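Local structure of gigastasin (Haementeria ghilianii, 5UBM) at residues Ala106-Tyr116 against Asn119-Glu130. The protein probably inhibits serine proteases of the host, as other leech proteins of the antistasin family do. Residues are numbered along the deposited sequence; the frame is centred on the assembly and turned at random.
Sequences ACVNIWCTDPY and NPESGRCEDPNE
The backbone of 106-116 nears that of 119-130 at three points, Ala106 beside Gly123 (CA atoms 4.3 Å apart), Cys112 beside Cys125 and Tyr116 beside Asp127, and bows away between them. The disulfide at the middle point, Cys112 to Cys125, has a chi3 of -91°, close to a quarter turn. Ile110 lies beside this bond: CG1, anti to its backbone N (chi1 -162°), packs 3.8 Å from Cys125 SG, and CD1 reaches Gly123 O. Near Ala106, Cys107 SG rests against Pro120 CA. At the other end, Asp127 brings CB over one face of the Tyr116 ring, a CH-pi contact 4.2 Å from the centroid, while its carboxylate plane stands 73° from the ring. Asp127 OD1 accepts Asn129 N at 3.1 Å, from above the carboxylate plane, in an Asx turn. A glycine in place of Asp127 would probably cost the Tyr116 ring its CH-pi contact and leave Asn129 N without that acceptor. Tyr116 CA also sends a C-H toward Glu126 O. Arg52 links both segments through Ala106 O and Gly123 O. With Cys107 bonded to Cys118, the four cysteines from Cys107 to Cys125 pair first with third and second with fourth, illustrating how small cystine-rich domains pin a loop to a beta hairpin, here 117-119 with 124-126, by two disulfides.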
loop_
_atom_site.group_PDB
_atom_site.type_symbol
_atom_site.label_atom_id
_atom_site.label_comp_id
_atom_site.label_asym_id
_atom_site.label_seq_id
_atom_site.Cartn_x
_atom_site.Cartn_y
_atom_site.Cartn_z
ATOM N N ALA C 106 -15.330 -28.720 -8.604
ATOM C CA ALA C 106 -13.874 -28.681 -8.625
ATOM C C ALA C 106 -13.299 -29.781 -9.507
ATOM O O ALA C 106 -12.315 -29.571 -10.216
ATOM C CB ALA C 106 -13.326 -28.800 -7.215
ATOM N N CYS C 107 -13.926 -30.950 -9.458
ATOM C CA CYS C 107 -13.484 -32.099 -10.239
ATOM C C CYS C 107 -14.458 -32.417 -11.373
ATOM O O CYS C 107 -14.432 -33.507 -11.943
ATOM C CB CYS C 107 -13.305 -33.319 -9.331
ATOM S SG CYS C 107 -11.894 -33.190 -8.205
ATOM N N VAL C 108 -15.318 -31.459 -11.695
ATOM C CA VAL C 108 -16.218 -31.600 -12.831
ATOM C C VAL C 108 -15.575 -30.999 -14.077
ATOM O O VAL C 108 -15.110 -29.857 -14.050
ATOM C CB VAL C 108 -17.572 -30.924 -12.565
ATOM C CG1 VAL C 108 -18.406 -30.893 -13.832
ATOM C CG2 VAL C 108 -18.301 -31.645 -11.452
ATOM N N ASN C 109 -15.549 -31.781 -15.155
ATOM C CA ASN C 109 -14.877 -31.408 -16.398
ATOM C C ASN C 109 -13.386 -31.212 -16.177
ATOM O O ASN C 109 -12.873 -30.096 -16.236
ATOM C CB ASN C 109 -15.499 -30.147 -17.004
ATOM C CG ASN C 109 -16.892 -30.389 -17.548
ATOM O OD1 ASN C 109 -17.123 -31.344 -18.288
ATOM N ND2 ASN C 109 -17.832 -29.532 -17.171
ATOM N N ILE C 110 -12.699 -32.316 -15.912
ATOM C CA ILE C 110 -11.256 -32.311 -15.734
ATOM C C ILE C 110 -10.717 -33.633 -16.274
ATOM O O ILE C 110 -11.423 -34.641 -16.272
ATOM C CB ILE C 110 -10.858 -32.104 -14.249
ATOM C CG1 ILE C 110 -9.398 -31.664 -14.133
ATOM C CG2 ILE C 110 -11.139 -33.356 -13.419
ATOM C CD1 ILE C 110 -8.972 -31.312 -12.722
ATOM N N TRP C 111 -9.484 -33.627 -16.768
ATOM C CA TRP C 111 -8.941 -34.809 -17.428
ATOM C C TRP C 111 -7.526 -35.121 -16.958
ATOM O O TRP C 111 -6.542 -34.625 -17.515
ATOM C CB TRP C 111 -8.989 -34.616 -18.946
ATOM C CG TRP C 111 -10.389 -34.365 -19.424
ATOM C CD1 TRP C 111 -11.286 -35.297 -19.852
ATOM C CD2 TRP C 111 -11.067 -33.101 -19.484
ATOM N NE1 TRP C 111 -12.473 -34.693 -20.192
ATOM C CE2 TRP C 111 -12.366 -33.346 -19.973
ATOM C CE3 TRP C 111 -10.698 -31.787 -19.180
ATOM C CZ2 TRP C 111 -13.296 -32.329 -20.166
ATOM C CZ3 TRP C 111 -11.624 -30.778 -19.371
ATOM C CH2 TRP C 111 -12.908 -31.055 -19.860
ATOM N N CYS C 112 -7.443 -35.950 -15.920
ATOM C CA CYS C 112 -6.176 -36.321 -15.304
ATOM C C CYS C 112 -5.796 -37.753 -15.654
ATOM O O CYS C 112 -6.633 -38.656 -15.606
ATOM C CB CYS C 112 -6.248 -36.168 -13.780
ATOM S SG CYS C 112 -6.681 -34.519 -13.175
ATOM N N THR C 113 -4.533 -37.961 -16.002
ATOM C CA THR C 113 -4.042 -39.298 -16.301
ATOM C C THR C 113 -3.049 -39.734 -15.228
ATOM O O THR C 113 -2.268 -38.919 -14.734
ATOM C CB THR C 113 -3.384 -39.353 -17.692
ATOM O OG1 THR C 113 -4.305 -38.859 -18.672
ATOM C CG2 THR C 113 -2.985 -40.776 -18.051
ATOM N N ASP C 114 -3.100 -41.014 -14.865
ATOM C CA ASP C 114 -2.248 -41.574 -13.820
ATOM C C ASP C 114 -0.768 -41.283 -14.070
ATOM O O ASP C 114 -0.310 -41.344 -15.211
ATOM C CB ASP C 114 -2.476 -43.085 -13.713
ATOM C CG ASP C 114 -3.922 -43.435 -13.413
ATOM O OD1 ASP C 114 -4.820 -42.669 -13.824
ATOM O OD2 ASP C 114 -4.158 -44.477 -12.764
ATOM N N PRO C 115 -0.013 -40.974 -12.999
ATOM C CA PRO C 115 -0.443 -40.959 -11.594
ATOM C C PRO C 115 -1.104 -39.655 -11.144
ATOM O O PRO C 115 -1.259 -39.441 -9.941
ATOM C CB PRO C 115 0.868 -41.166 -10.841
ATOM C CG PRO C 115 1.864 -40.459 -11.685
ATOM C CD PRO C 115 1.424 -40.670 -13.123
ATOM N N TYR C 116 -1.481 -38.794 -12.082
ATOM C CA TYR C 116 -2.162 -37.561 -11.711
ATOM C C TYR C 116 -3.656 -37.814 -11.571
ATOM O O TYR C 116 -4.305 -38.318 -12.489
ATOM C CB TYR C 116 -1.896 -36.451 -12.734
ATOM C CG TYR C 116 -0.437 -36.065 -12.851
ATOM C CD1 TYR C 116 0.117 -35.098 -12.022
ATOM C CD2 TYR C 116 0.389 -36.677 -13.788
ATOM C CE1 TYR C 116 1.452 -34.746 -12.126
ATOM C CE2 TYR C 116 1.723 -36.333 -13.899
ATOM C CZ TYR C 116 2.250 -35.368 -13.067
ATOM O OH TYR C 116 3.579 -35.026 -13.177
ATOM N N ASN C 119 -7.404 -33.435 -7.645
ATOM C CA ASN C 119 -7.450 -33.104 -6.231
ATOM C C ASN C 119 -8.690 -32.276 -5.951
ATOM O O ASN C 119 -8.790 -31.134 -6.396
ATOM C CB ASN C 119 -6.189 -32.344 -5.812
ATOM C CG ASN C 119 -6.114 -32.106 -4.313
ATOM O OD1 ASN C 119 -7.101 -32.245 -3.591
ATOM N ND2 ASN C 119 -4.933 -31.728 -3.839
ATOM N N PRO C 120 -9.640 -32.851 -5.201
ATOM C CA PRO C 120 -10.912 -32.187 -4.896
ATOM C C PRO C 120 -10.743 -30.898 -4.095
ATOM O O PRO C 120 -11.679 -30.104 -4.033
ATOM C CB PRO C 120 -11.672 -33.239 -4.080
ATOM C CG PRO C 120 -10.611 -34.126 -3.524
ATOM C CD PRO C 120 -9.547 -34.179 -4.573
ATOM N N GLU C 121 -9.574 -30.690 -3.500
ATOM C CA GLU C 121 -9.344 -29.491 -2.704
ATOM C C GLU C 121 -8.760 -28.336 -3.519
ATOM O O GLU C 121 -8.733 -27.200 -3.046
ATOM C CB GLU C 121 -8.426 -29.800 -1.519
ATOM C CG GLU C 121 -9.170 -30.215 -0.259
ATOM C CD GLU C 121 -8.262 -30.303 0.954
ATOM O OE1 GLU C 121 -7.836 -31.426 1.306
ATOM O OE2 GLU C 121 -7.972 -29.246 1.556
ATOM N N SER C 122 -8.305 -28.617 -4.738
ATOM C CA SER C 122 -7.704 -27.573 -5.566
ATOM C C SER C 122 -8.285 -27.521 -6.975
ATOM O O SER C 122 -8.065 -26.553 -7.703
ATOM C CB SER C 122 -6.188 -27.765 -5.651
ATOM O OG SER C 122 -5.855 -28.918 -6.406
ATOM N N GLY C 123 -9.026 -28.556 -7.353
ATOM C CA GLY C 123 -9.577 -28.647 -8.694
ATOM C C GLY C 123 -8.470 -28.715 -9.729
ATOM O O GLY C 123 -8.540 -28.078 -10.779
ATOM N N ARG C 124 -7.439 -29.494 -9.428
ATOM C CA ARG C 124 -6.258 -29.555 -10.282
ATOM C C ARG C 124 -5.724 -30.980 -10.379
ATOM O O ARG C 124 -5.726 -31.714 -9.391
ATOM C CB ARG C 124 -5.179 -28.619 -9.738
ATOM C CG ARG C 124 -3.964 -28.447 -10.626
ATOM C CD ARG C 124 -2.881 -27.699 -9.872
ATOM N NE ARG C 124 -3.437 -26.567 -9.131
ATOM C CZ ARG C 124 -2.846 -25.994 -8.087
ATOM N NH1 ARG C 124 -1.677 -26.447 -7.652
ATOM N NH2 ARG C 124 -3.425 -24.971 -7.473
ATOM N N CYS C 125 -5.278 -31.372 -11.569
ATOM C CA CYS C 125 -4.641 -32.676 -11.746
ATOM C C CYS C 125 -3.343 -32.733 -10.950
ATOM O O CYS C 125 -2.431 -31.940 -11.181
ATOM C CB CYS C 125 -4.364 -32.955 -13.225
ATOM S SG CYS C 125 -5.835 -33.029 -14.264
ATOM N N GLU C 126 -3.263 -33.666 -10.009
ATOM C CA GLU C 126 -2.093 -33.766 -9.146
ATOM C C GLU C 126 -1.678 -35.212 -8.902
ATOM O O GLU C 126 -2.517 -36.112 -8.859
ATOM C CB GLU C 126 -2.359 -33.075 -7.806
ATOM C CG GLU C 126 -2.100 -31.577 -7.799
ATOM C CD GLU C 126 -2.604 -30.902 -6.536
ATOM O OE1 GLU C 126 -2.371 -31.446 -5.437
ATOM O OE2 GLU C 126 -3.221 -29.821 -6.639
ATOM N N ASP C 127 -0.377 -35.425 -8.750
ATOM C CA ASP C 127 0.140 -36.709 -8.302
ATOM C C ASP C 127 0.361 -36.646 -6.798
ATOM O O ASP C 127 1.143 -35.828 -6.321
ATOM C CB ASP C 127 1.442 -37.065 -9.025
ATOM C CG ASP C 127 2.099 -38.325 -8.475
ATOM O OD1 ASP C 127 1.387 -39.183 -7.910
ATOM O OD2 ASP C 127 3.335 -38.455 -8.607
ATOM N N PRO C 128 -0.344 -37.502 -6.046
ATOM C CA PRO C 128 -0.212 -37.570 -4.585
ATOM C C PRO C 128 1.196 -37.949 -4.133
ATOM O O PRO C 128 1.657 -37.463 -3.101
ATOM C CB PRO C 128 -1.216 -38.659 -4.195
ATOM C CG PRO C 128 -2.206 -38.677 -5.307
ATOM C CD PRO C 128 -1.415 -38.383 -6.544
ATOM N N ASN C 129 1.864 -38.807 -4.896
ATOM C CA ASN C 129 3.212 -39.251 -4.551
ATOM C C ASN C 129 4.237 -38.131 -4.715
ATOM O O ASN C 129 5.309 -38.168 -4.107
ATOM C CB ASN C 129 3.605 -40.452 -5.399
ATOM N N GLU C 130 3.901 -37.140 -5.536
ATOM C CA GLU C 130 4.808 -36.035 -5.842
ATOM C C GLU C 130 5.170 -35.236 -4.594
ATOM O O GLU C 130 4.308 -34.914 -3.778
ATOM C CB GLU C 130 4.185 -35.112 -6.892
ATOM C CG GLU C 130 5.109 -34.023 -7.414
ATOM C CD GLU C 130 4.772 -33.612 -8.835
ATOM O OE1 GLU C 130 3.819 -34.182 -9.408
ATOM O OE2 GLU C 130 5.449 -32.709 -9.371
#